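Local coordinates for uncharacterized protein (Bacteroides fragilis, PDB 3EUR) that is of unknown function but has a thioredoxin-like fold with a CxxC motif, and may therefore act as a thiol-disulfide oxidoreductase, at residues A47-G52 / A113-Y118; V126-K129 / Q134-E137; N87-A90 / T94-Y97; G24-F29 / K122-L127; S72-P75 / E81-K84. All blocks are in the same frame, centred on the assembly; numbering follows the deposited sequence. Where two conformers were deposited one is given.

In the fold
From the N terminus, contact 4 opens first, at 24-29, where edge strand 23-25 ends in a turn. It closes at 122-127, in the turn of the last hairpin. Contact 1 is nested inside it and joins helix 44-55 to the loop and strand at 113-118. Contacts 5 and 3 lie in series inside contact 1. Contact 5 packs strand 68-74 against helix 79-85, and contact 3 closes the loop before strand 94-97. These two touch, with centres about 7 Å apart. Contact 2 starts at Val126 and Leu127, where contact 4 ends, and brings the C-terminal helix to strand 126-131. All five reach the same mixed sheet.

Contact 1: residues A47-G52 / A113-Y118; sequences AEMIEG and AIPTLY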
# COMPACT_ATOMS: atom_id res chain seq x y z
N ALA A 47 -1.63 -12.63 3.60
CA ALA A 47 -2.00 -13.49 2.48
C ALA A 47 -3.48 -13.32 2.19
O ALA A 47 -3.85 -13.19 1.02
CB ALA A 47 -1.69 -14.93 2.78
N GLU A 48 -4.33 -13.27 3.20
CA GLU A 48 -5.74 -13.14 2.92
C GLU A 48 -6.07 -11.75 2.38
O GLU A 48 -6.99 -11.62 1.57
CB GLU A 48 -6.57 -13.47 4.16
CG GLU A 48 -6.47 -14.95 4.57
CD GLU A 48 -6.78 -15.96 3.44
OE1 GLU A 48 -7.92 -15.92 2.88
OE2 GLU A 48 -5.87 -16.79 3.13
N MSE A 49 -5.35 -10.72 2.82
CA MSE A 49 -5.60 -9.39 2.26
C MSE A 49 -5.18 -9.33 0.79
O MSE A 49 -5.89 -8.75 -0.02
CB MSE A 49 -4.88 -8.30 3.06
CG MSE A 49 -5.26 -6.86 2.60
SE MSE A 49 -4.66 -5.46 3.79
CE MSE A 49 -5.99 -5.67 5.16
N ILE A 50 -4.06 -9.96 0.43
CA ILE A 50 -3.68 -10.05 -0.98
C ILE A 50 -4.79 -10.73 -1.77
O ILE A 50 -5.21 -10.23 -2.80
CB ILE A 50 -2.35 -10.82 -1.18
CG1 ILE A 50 -1.16 -10.02 -0.63
CG2 ILE A 50 -2.14 -11.06 -2.64
CD1 ILE A 50 0.18 -10.79 -0.65
N GLU A 51 -5.27 -11.86 -1.27
CA GLU A 51 -6.30 -12.57 -1.97
C GLU A 51 -7.57 -11.75 -2.08
O GLU A 51 -8.25 -11.72 -3.13
CB GLU A 51 -6.58 -13.87 -1.21
CG GLU A 51 -5.63 -14.98 -1.59
CD GLU A 51 -6.01 -15.51 -2.96
OE1 GLU A 51 -7.10 -16.09 -3.07
OE2 GLU A 51 -5.28 -15.27 -3.95
N GLY A 52 -7.91 -11.04 -1.02
CA GLY A 52 -9.07 -10.19 -1.01
C GLY A 52 -9.01 -9.06 -2.00
O GLY A 52 -10.01 -8.73 -2.66
N ALA A 113 -0.32 -2.85 13.55
CA ALA A 113 -1.35 -3.76 13.09
C ALA A 113 -1.30 -4.09 11.63
O ALA A 113 -2.35 -4.35 11.00
CB ALA A 113 -2.74 -3.15 13.41
N ILE A 114 -0.15 -4.10 11.04
CA ILE A 114 0.06 -4.57 9.63
C ILE A 114 -0.56 -5.94 9.47
O ILE A 114 -0.44 -6.77 10.39
CB ILE A 114 1.57 -4.72 9.28
CG1 ILE A 114 2.14 -3.37 8.88
CG2 ILE A 114 1.81 -5.78 8.10
CD1 ILE A 114 1.27 -2.18 9.20
N PRO A 115 -1.24 -6.26 8.36
CA PRO A 115 -1.39 -5.40 7.17
C PRO A 115 -2.39 -4.30 7.36
O PRO A 115 -3.36 -4.45 8.00
CB PRO A 115 -1.93 -6.37 6.13
CG PRO A 115 -2.66 -7.35 6.89
CD PRO A 115 -1.87 -7.56 8.11
N THR A 116 -2.08 -3.16 6.75
CA THR A 116 -2.91 -1.97 6.83
C THR A 116 -3.03 -1.22 5.50
O THR A 116 -2.08 -1.10 4.72
CB THR A 116 -2.39 -0.99 7.90
OG1 THR A 116 -1.84 -1.73 9.00
CG2 THR A 116 -3.51 -0.10 8.41
N LEU A 117 -4.24 -0.73 5.26
CA LEU A 117 -4.58 0.03 4.06
C LEU A 117 -4.84 1.48 4.35
O LEU A 117 -5.50 1.83 5.31
CB LEU A 117 -5.84 -0.57 3.42
CG LEU A 117 -5.77 -2.00 2.95
CD1 LEU A 117 -7.17 -2.45 2.48
CD2 LEU A 117 -4.77 -2.17 1.81
N TYR A 118 -4.32 2.33 3.47
CA TYR A 118 -4.71 3.74 3.39
C TYR A 118 -5.21 4.01 1.98
O TYR A 118 -4.58 3.59 1.03
CB TYR A 118 -3.53 4.70 3.67
CG TYR A 118 -3.03 4.73 5.06
CD1 TYR A 118 -3.28 5.84 5.85
CD2 TYR A 118 -2.37 3.67 5.62
CE1 TYR A 118 -2.84 5.94 7.14
CE2 TYR A 118 -1.93 3.72 6.98
CZ TYR A 118 -2.22 4.87 7.72
OH TYR A 118 -1.80 4.96 9.05
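The cis-proline loop of the thioredoxin fold meets helix 44-55 here. In this family the cis-proline lies near the start of the helix that carries the CxxC sequence, and a CHAC sequence stands at the start of this one. Pro115 follows a cis peptide bond, and strand 116-120 begins right after it. Met49, a selenomethionine, is the one helix residue that reaches across. Two conformers of it were deposited, and the one described fits between Pro115 and Leu117. Its chain runs out almost straight, with CG anti to the backbone N (chi1 -173°). At chi3 it bends (-77°), and CE turns to the Pro115 side. The selenium does most of the touching. Met49 SE lies 3.7 Å from Pro115 CB, and the two side chains cross obliquely. Leu117 comes from the strand and meets Met49 tip to tip. There is no hydrogen bond across the two segments, so the contact is purely apolar. Phe37 of strand 33-38 touches both Met49 and Leu117, so the helix packs on the central strands as well as on the proline. Pro115 and Met49 both remain partly exposed, while Leu117 is buried. The selenium sits against the branch point of Leu117: Met49 SE is 3.7 Å from Leu117 CG and 3.8 Å from Leu117 CD2.

Contact 2: residues V126-K129 / Q134-E137; sequences VLLK and QKVE
Leu128 points its forked end at helix 133-141: one branch meets the helix backbone and Val136, the other the side chain of Lys135. Leu128 CD1 lies 3.7 Å from Val136 CA and 3.9 Å from Lys135 O. The same methyl reaches the side chain of Val136, where Leu128 CD1 is 4.0 Å from Val136 CG2. CD2 goes the other way, to the aliphatic part of Lys135. Leu128 CD2 is 3.9 Å from Lys135 CE. The lysine chain lies at a slant to the leucine. The bend at chi2 (64°) turns the chain so that CE passes beside the leucine methyl, and Lys135 CG is 4.2 Å from Leu128 CD2. Lys135 is exposed and Leu128 buried, so the lysine methylenes lie at the outer rim of the contact. No hydrogen bond joins the two segments. Tyr139, one turn further along the helix, touches both Leu127 and Leu128. Val136 also packs on Leu117 and Leu35, which carries the helix across to the inner strands. The chain kinks at Leu127 and Leu128. Both residues face Leu119 of strand 116-120, which makes a classic beta bulge. This is how the C-terminal helix of a thioredoxin-like fold sits on the sheet: it follows the last beta hairpin and packs back over its edge strand.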
# COMPACT_ATOMS: atom_id res chain seq x y z
N VAL A 126 -5.25 11.83 2.71
CA VAL A 126 -5.82 10.64 3.27
C VAL A 126 -7.34 10.69 3.20
O VAL A 126 -7.97 11.52 3.83
CB VAL A 126 -5.34 10.39 4.72
CG1 VAL A 126 -6.04 9.19 5.32
CG2 VAL A 126 -3.85 10.25 4.77
N LEU A 127 -7.92 9.77 2.43
CA LEU A 127 -9.35 9.53 2.34
C LEU A 127 -9.81 8.51 3.36
O LEU A 127 -10.93 8.63 3.89
CB LEU A 127 -9.74 9.10 0.94
CG LEU A 127 -9.39 10.04 -0.21
CD1 LEU A 127 -9.74 9.42 -1.53
CD2 LEU A 127 -10.00 11.42 -0.00
N LEU A 128 -9.04 7.45 3.59
CA LEU A 128 -9.31 6.46 4.61
C LEU A 128 -7.97 6.09 5.25
O LEU A 128 -7.00 5.84 4.56
CB LEU A 128 -9.94 5.19 4.07
CG LEU A 128 -11.28 5.28 3.41
CD1 LEU A 128 -11.60 3.98 2.67
CD2 LEU A 128 -12.36 5.62 4.45
N LYS A 129 -7.92 6.13 6.58
CA LYS A 129 -6.79 5.75 7.38
C LYS A 129 -7.00 4.36 7.99
O LYS A 129 -7.96 4.17 8.73
CB LYS A 129 -6.55 6.79 8.50
CG LYS A 129 -5.48 6.27 9.50
CD LYS A 129 -5.09 7.31 10.53
CE LYS A 129 -3.93 6.86 11.38
NZ LYS A 129 -3.49 7.95 12.36
N GLN A 134 -13.15 -4.07 3.26
CA GLN A 134 -14.56 -3.78 3.01
C GLN A 134 -14.91 -2.31 3.14
O GLN A 134 -15.76 -1.79 2.40
CB GLN A 134 -15.44 -4.70 3.84
CG GLN A 134 -15.43 -4.49 5.30
CD GLN A 134 -16.44 -5.43 5.98
OE1 GLN A 134 -16.22 -6.57 5.95
NE2 GLN A 134 -17.50 -4.91 6.56
N LYS A 135 -14.23 -1.59 4.02
CA LYS A 135 -14.46 -0.15 4.11
C LYS A 135 -13.97 0.58 2.83
O LYS A 135 -14.60 1.49 2.36
CB LYS A 135 -13.78 0.41 5.34
CG LYS A 135 -13.85 1.86 5.54
CD LYS A 135 -15.26 2.33 5.74
CE LYS A 135 -15.28 3.80 6.21
NZ LYS A 135 -16.62 4.42 5.92
N VAL A 136 -12.83 0.15 2.29
CA VAL A 136 -12.35 0.72 1.03
C VAL A 136 -13.38 0.46 -0.07
O VAL A 136 -13.72 1.37 -0.84
CB VAL A 136 -10.97 0.15 0.64
CG1 VAL A 136 -10.54 0.62 -0.75
CG2 VAL A 136 -9.91 0.54 1.69
N GLU A 137 -13.92 -0.76 -0.14
CA GLU A 137 -14.90 -1.09 -1.17
C GLU A 137 -16.14 -0.23 -1.02
O GLU A 137 -16.70 0.27 -1.99
CB GLU A 137 -15.28 -2.57 -1.11
CG GLU A 137 -14.16 -3.53 -1.43
CD GLU A 137 -14.58 -4.95 -1.16
OE1 GLU A 137 -14.86 -5.27 0.03
OE2 GLU A 137 -14.61 -5.77 -2.11

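Contact 3: residues N87-A90 / T94-Y97; sequences NDFA and TNGY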
# COMPACT_ATOMS: atom_id res chain seq x y z
N ASN A 87 6.18 -12.51 -5.70
CA ASN A 87 5.24 -12.91 -6.71
C ASN A 87 3.85 -13.25 -6.19
O ASN A 87 2.96 -13.47 -7.01
CB ASN A 87 5.78 -14.05 -7.58
CG ASN A 87 6.98 -13.59 -8.37
OD1 ASN A 87 8.08 -13.97 -8.05
ND2 ASN A 87 6.76 -12.76 -9.39
N ASP A 88 3.64 -13.16 -4.89
CA ASP A 88 2.31 -13.31 -4.31
C ASP A 88 1.42 -12.13 -4.68
O ASP A 88 0.19 -12.25 -4.73
CB ASP A 88 2.37 -13.37 -2.77
CG ASP A 88 3.08 -14.58 -2.25
OD1 ASP A 88 3.43 -15.46 -3.06
OD2 ASP A 88 3.26 -14.64 -1.02
N PHE A 89 2.04 -10.97 -4.89
CA PHE A 89 1.34 -9.76 -5.22
C PHE A 89 0.92 -9.79 -6.68
O PHE A 89 1.57 -10.42 -7.49
CB PHE A 89 2.26 -8.54 -4.99
CG PHE A 89 2.65 -8.34 -3.54
CD1 PHE A 89 1.78 -7.75 -2.65
CD2 PHE A 89 3.81 -8.85 -3.06
CE1 PHE A 89 2.11 -7.58 -1.29
CE2 PHE A 89 4.14 -8.72 -1.70
CZ PHE A 89 3.26 -8.08 -0.83
N ALA A 90 -0.18 -9.15 -7.02
CA ALA A 90 -0.50 -8.99 -8.42
C ALA A 90 0.59 -8.23 -9.15
O ALA A 90 1.11 -7.23 -8.65
CB ALA A 90 -1.85 -8.28 -8.58
N THR A 94 2.27 -2.01 -7.68
CA THR A 94 3.64 -1.52 -7.51
C THR A 94 4.10 -2.01 -6.15
O THR A 94 3.54 -1.61 -5.14
CB THR A 94 3.67 -0.02 -7.65
OG1 THR A 94 3.14 0.36 -8.94
CG2 THR A 94 5.12 0.49 -7.48
N ASN A 95 5.07 -2.91 -6.13
CA ASN A 95 5.43 -3.65 -4.95
C ASN A 95 6.86 -3.30 -4.54
O ASN A 95 7.78 -3.66 -5.22
CB ASN A 95 5.25 -5.15 -5.29
CG ASN A 95 3.79 -5.48 -5.79
OD1 ASN A 95 2.82 -5.17 -5.07
ND2 ASN A 95 3.64 -6.16 -7.01
N GLY A 96 7.03 -2.55 -3.46
CA GLY A 96 8.32 -2.09 -3.04
C GLY A 96 8.64 -2.36 -1.60
O GLY A 96 7.79 -2.75 -0.81
N TYR A 97 9.91 -2.15 -1.27
CA TYR A 97 10.39 -2.22 0.11
C TYR A 97 11.08 -0.92 0.51
O TYR A 97 11.52 -0.13 -0.32
CB TYR A 97 11.31 -3.45 0.32
CG TYR A 97 12.58 -3.43 -0.49
CD1 TYR A 97 13.77 -2.95 0.05
CD2 TYR A 97 12.61 -3.93 -1.79
CE1 TYR A 97 14.98 -2.98 -0.70
CE2 TYR A 97 13.81 -3.98 -2.51
CZ TYR A 97 14.96 -3.50 -1.95
OH TYR A 97 16.13 -3.58 -2.71
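Asn95 ND2 donates a hydrogen bond to the backbone O of Ala90 at 3.2 Å. The bond is fairly straight at the hydrogen (160°). Ala90 O lies in the plane of the donor amide, but the nitrogen sits above the plane of the Ala90 carbonyl and so not on a lone pair. This bond closes the short loop that leads into strand 94-97. Asn95 was deposited in two conformers, and the one described makes it. The same amide passes alongside Phe89. Phe89 CB is 3.4 Å from both ND2 and OD1 of Asn95, and OD1 is also 3.5 Å from Phe89 CG. Ring and amide planes are 33° apart, so this is not a flat stack. Phe89 is buried and also packs on Ile50 of helix 44-55 and on Ser72 of strand 68-74. The backbone of strand 94-97 pairs with strand 68-74, in part through Ser72. The two ends of the amide are treated differently. ND2 has its acceptor, while OD1 is buried by the contact with no polar partner in the model. In this conformer the bond to Ala90 O favours this facing of the amide, since a flip would bring two oxygens together.

Contact 4: residues G24-F29 / K122-L127; sequences GTLYQF and KNKTVL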
# COMPACT_ATOMS: atom_id res chain seq x y z
N GLY A 24 11.45 5.02 -6.17
CA GLY A 24 10.43 6.03 -6.32
C GLY A 24 9.91 6.44 -5.00
O GLY A 24 10.30 5.86 -3.99
N THR A 25 9.11 7.50 -4.98
CA THR A 25 8.53 7.96 -3.76
C THR A 25 7.02 7.94 -3.82
O THR A 25 6.40 8.00 -4.88
CB THR A 25 9.01 9.38 -3.38
OG1 THR A 25 8.35 10.30 -4.25
CG2 THR A 25 10.55 9.52 -3.46
N LEU A 26 6.39 7.96 -2.65
CA LEU A 26 4.91 8.10 -2.62
C LEU A 26 4.46 9.33 -3.39
O LEU A 26 3.53 9.29 -4.18
CB LEU A 26 4.41 8.11 -1.18
CG LEU A 26 2.88 8.27 -1.03
CD1 LEU A 26 2.11 7.09 -1.61
CD2 LEU A 26 2.51 8.55 0.42
N TYR A 27 5.12 10.47 -3.15
CA TYR A 27 4.63 11.70 -3.71
C TYR A 27 4.79 11.74 -5.24
O TYR A 27 4.08 12.46 -5.90
CB TYR A 27 5.30 12.94 -3.06
CG TYR A 27 4.83 13.21 -1.65
CD1 TYR A 27 3.94 12.40 -0.97
CD2 TYR A 27 5.33 14.32 -0.99
CE1 TYR A 27 3.54 12.70 0.33
CE2 TYR A 27 4.92 14.63 0.30
CZ TYR A 27 4.06 13.80 0.97
OH TYR A 27 3.73 14.12 2.26
N GLN A 28 5.73 10.97 -5.76
CA GLN A 28 5.94 10.86 -7.21
C GLN A 28 4.99 9.85 -7.91
O GLN A 28 5.05 9.74 -9.11
CB GLN A 28 7.36 10.43 -7.49
CG GLN A 28 8.44 11.45 -7.09
CD GLN A 28 9.82 10.81 -7.01
OE1 GLN A 28 9.99 9.62 -7.26
NE2 GLN A 28 10.80 11.61 -6.64
N PHE A 29 4.20 9.10 -7.14
CA PHE A 29 3.41 7.98 -7.66
C PHE A 29 2.12 8.47 -8.23
O PHE A 29 1.28 8.96 -7.48
CB PHE A 29 3.17 7.02 -6.50
CG PHE A 29 2.48 5.73 -6.88
CD1 PHE A 29 3.21 4.73 -7.51
CD2 PHE A 29 1.16 5.48 -6.57
CE1 PHE A 29 2.61 3.51 -7.83
CE2 PHE A 29 0.57 4.28 -6.87
CZ PHE A 29 1.30 3.28 -7.49
N LYS A 122 -5.50 11.99 -5.32
CA LYS A 122 -4.45 12.26 -6.29
C LYS A 122 -3.29 13.04 -5.71
O LYS A 122 -2.16 12.92 -6.20
CB LYS A 122 -4.99 12.98 -7.53
CG LYS A 122 -5.48 14.36 -7.33
CD LYS A 122 -6.01 14.99 -8.58
CE LYS A 122 -6.38 16.43 -8.36
NZ LYS A 122 -6.84 17.08 -9.61
N ASN A 123 -3.57 13.85 -4.69
CA ASN A 123 -2.57 14.66 -4.00
C ASN A 123 -1.98 13.97 -2.79
O ASN A 123 -1.23 14.57 -2.04
CB ASN A 123 -3.17 15.99 -3.59
CG ASN A 123 -3.75 16.76 -4.75
OD1 ASN A 123 -4.92 17.27 -4.65
ND2 ASN A 123 -3.02 16.92 -5.78
N LYS A 124 -2.37 12.72 -2.56
CA LYS A 124 -1.94 11.94 -1.39
C LYS A 124 -2.60 12.40 -0.09
O LYS A 124 -2.14 12.03 0.99
CB LYS A 124 -0.44 11.79 -1.26
CG LYS A 124 0.22 11.35 -2.58
CD LYS A 124 -0.30 10.02 -3.13
CE LYS A 124 0.34 9.59 -4.44
NZ LYS A 124 -0.03 10.45 -5.59
N THR A 125 -3.71 13.10 -0.21
CA THR A 125 -4.55 13.37 0.97
C THR A 125 -5.23 12.07 1.40
O THR A 125 -5.75 11.33 0.58
CB THR A 125 -5.59 14.44 0.65
OG1 THR A 125 -4.93 15.62 0.23
CG2 THR A 125 -6.51 14.76 1.84
N VAL A 126 -5.25 11.83 2.71
CA VAL A 126 -5.82 10.64 3.27
C VAL A 126 -7.34 10.69 3.20
O VAL A 126 -7.97 11.52 3.83
CB VAL A 126 -5.34 10.39 4.72
CG1 VAL A 126 -6.04 9.19 5.32
CG2 VAL A 126 -3.85 10.25 4.77
N LEU A 127 -7.92 9.77 2.43
CA LEU A 127 -9.35 9.53 2.34
C LEU A 127 -9.81 8.51 3.36
O LEU A 127 -10.93 8.63 3.89
CB LEU A 127 -9.74 9.10 0.94
CG LEU A 127 -9.39 10.04 -0.21
CD1 LEU A 127 -9.74 9.42 -1.53
CD2 LEU A 127 -10.00 11.42 -0.00
O HOH W 1 1.36 12.93 -5.54
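Lys124 buries by far the most surface in this contact, from CG out to NZ. The residue has a left-handed backbone (phi 73°) in the turn between strands 116-120 and 126-131. From there its side chain runs to the turn at 26-29. Bends at chi2 (-59°) and chi4 (-68°) bring the ammonium group round to the carbonyls. Lys124 NZ donates to Phe29 O at 2.7 Å, nearly along the C=O axis. A water takes a second bond from Lys124 NZ at 2.8 Å and gives one to Tyr27 O, also at 2.8 Å. A weak bond from Lys124 NZ to Lys122 O adds a third partner. The ammonium of this buried lysine thus meets two carbonyl oxygens and a water, which probably offsets the cost of burying its charge. Leu26 flanks the methylenes, with its CD1 4.1 Å from Lys124 CD. Tyr27 slides past the lysine the other way, its CD1 4.2 Å from Lys124 CG. The tyrosine hydroxyl is held by Ala11 O. The Tyr27 and Phe29 carbonyls belong to a type I turn from Leu26 to Phe29. An ST motif precedes and overlaps it: Thr25 OG1 accepts from Gln28 N at 3.1 Å. The turn follows edge strand 23-25 and leads on to strand 33-38. Leu26 and Phe29 pack on Leu71 of strand 68-74, and Phe29 and Lys124 both touch Thr34. Lys124 also pairs by backbone with Ala11. The contact therefore joins the N-terminal strands, the inner sheet and the last hairpin.

Contact 5: residues S72-P75 / E81-K84; sequences SIYP and EWKK
Trp82 lays its CB over one face of the Tyr74 ring, and its CD1 against Tyr74 CB. The two residues belong to one beta-alpha-beta unit of the thioredoxin-like fold, made of strand 68-74, helix 79-85 and strand 94-97. Tyr74 is the last residue of the first strand, and Trp82 faces it from the helix. Tyr74 has CG anti to the backbone N (chi1 175°), as does Trp82, which points both side chains into the interface, where they pass in opposite directions. The planes are close to parallel, 20° apart. The rings are slid so far that they barely overlap, and the centroid of the Tyr74 ring is 5.1 Å from that of the five-membered ring of Trp82. A CH-pi contact accompanies this: Trp82 CB is 4.2 Å from the centroid of the Tyr74 ring, offset toward the rim. This is an apolar fit with no hydrogen bond across the segments. Both side chains are buried. The phenol end is fixed separately, as Tyr74 OH is hydrogen-bonded to the backbone N of Glu78, just before helix 79-85. Tyr97 of strand 94-97 meets Trp82 with the ring planes at about 60°, and it touches Tyr74 too, so all three elements of the unit contribute an aromatic side chain. The shortest approach between the two side chains is from Tyr74 CB to Trp82 CD1, 3.5 Å, with Tyr74 CG next at 3.7 Å from that same CD1 atom.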
# COMPACT_ATOMS: atom_id res chain seq x y z
N SER A 72 2.13 -1.37 -2.74
CA SER A 72 2.47 -2.20 -1.61
C SER A 72 3.84 -1.82 -1.07
O SER A 72 4.80 -1.65 -1.84
CB SER A 72 2.48 -3.65 -1.99
OG SER A 72 3.32 -4.46 -1.16
N ILE A 73 3.96 -1.69 0.24
CA ILE A 73 5.22 -1.30 0.86
C ILE A 73 5.54 -2.21 2.03
O ILE A 73 4.72 -2.36 2.96
CB ILE A 73 5.22 0.19 1.30
CG1 ILE A 73 6.57 0.61 1.88
CG2 ILE A 73 4.16 0.57 2.29
CD1 ILE A 73 7.75 0.53 0.87
N TYR A 74 6.73 -2.77 1.98
CA TYR A 74 7.27 -3.59 3.05
C TYR A 74 8.21 -2.76 3.88
O TYR A 74 9.23 -2.27 3.37
CB TYR A 74 8.02 -4.76 2.43
CG TYR A 74 8.73 -5.64 3.42
CD1 TYR A 74 8.06 -6.38 4.34
CD2 TYR A 74 10.08 -5.81 3.38
CE1 TYR A 74 8.72 -7.18 5.24
CE2 TYR A 74 10.76 -6.61 4.31
CZ TYR A 74 10.06 -7.30 5.21
OH TYR A 74 10.72 -8.11 6.12
N PRO A 75 7.92 -2.59 5.20
CA PRO A 75 8.72 -1.64 6.01
C PRO A 75 9.76 -2.29 6.91
O PRO A 75 10.40 -1.61 7.68
CB PRO A 75 7.66 -1.01 6.88
CG PRO A 75 6.72 -2.14 7.16
CD PRO A 75 6.63 -2.89 5.87
N GLU A 81 13.16 -12.64 2.29
CA GLU A 81 11.81 -13.18 2.43
C GLU A 81 10.75 -12.40 1.66
O GLU A 81 9.85 -13.01 1.07
CB GLU A 81 11.41 -13.19 3.89
CG GLU A 81 10.17 -14.03 4.15
CD GLU A 81 9.85 -14.13 5.62
OE1 GLU A 81 10.70 -13.66 6.41
OE2 GLU A 81 8.74 -14.65 5.98
N TRP A 82 10.80 -11.07 1.73
CA TRP A 82 10.00 -10.27 0.80
C TRP A 82 10.29 -10.68 -0.63
O TRP A 82 9.35 -10.88 -1.42
CB TRP A 82 10.32 -8.81 0.97
CG TRP A 82 9.47 -7.97 0.07
CD1 TRP A 82 8.20 -7.54 0.32
CD2 TRP A 82 9.84 -7.46 -1.20
NE1 TRP A 82 7.72 -6.83 -0.74
CE2 TRP A 82 8.74 -6.71 -1.66
CE3 TRP A 82 10.99 -7.52 -1.98
CZ2 TRP A 82 8.75 -6.06 -2.90
CZ3 TRP A 82 10.99 -6.90 -3.24
CH2 TRP A 82 9.88 -6.14 -3.65
N LYS A 83 11.56 -10.84 -1.00
CA LYS A 83 11.88 -11.27 -2.35
C LYS A 83 11.28 -12.66 -2.60
O LYS A 83 10.83 -12.93 -3.71
CB LYS A 83 13.40 -11.19 -2.63
CG LYS A 83 13.83 -9.72 -2.79
CD LYS A 83 15.14 -9.46 -3.54
CE LYS A 83 15.37 -7.95 -3.77
NZ LYS A 83 15.16 -7.44 -5.17
N LYS A 84 11.21 -13.47 -1.54
CA LYS A 84 10.56 -14.78 -1.57
C LYS A 84 9.06 -14.69 -1.83
O LYS A 84 8.51 -15.55 -2.51
CB LYS A 84 10.78 -15.55 -0.26
CG LYS A 84 9.82 -16.74 -0.03
CD LYS A 84 10.21 -17.57 1.20
CE LYS A 84 9.27 -18.78 1.38
NZ LYS A 84 9.70 -19.67 2.50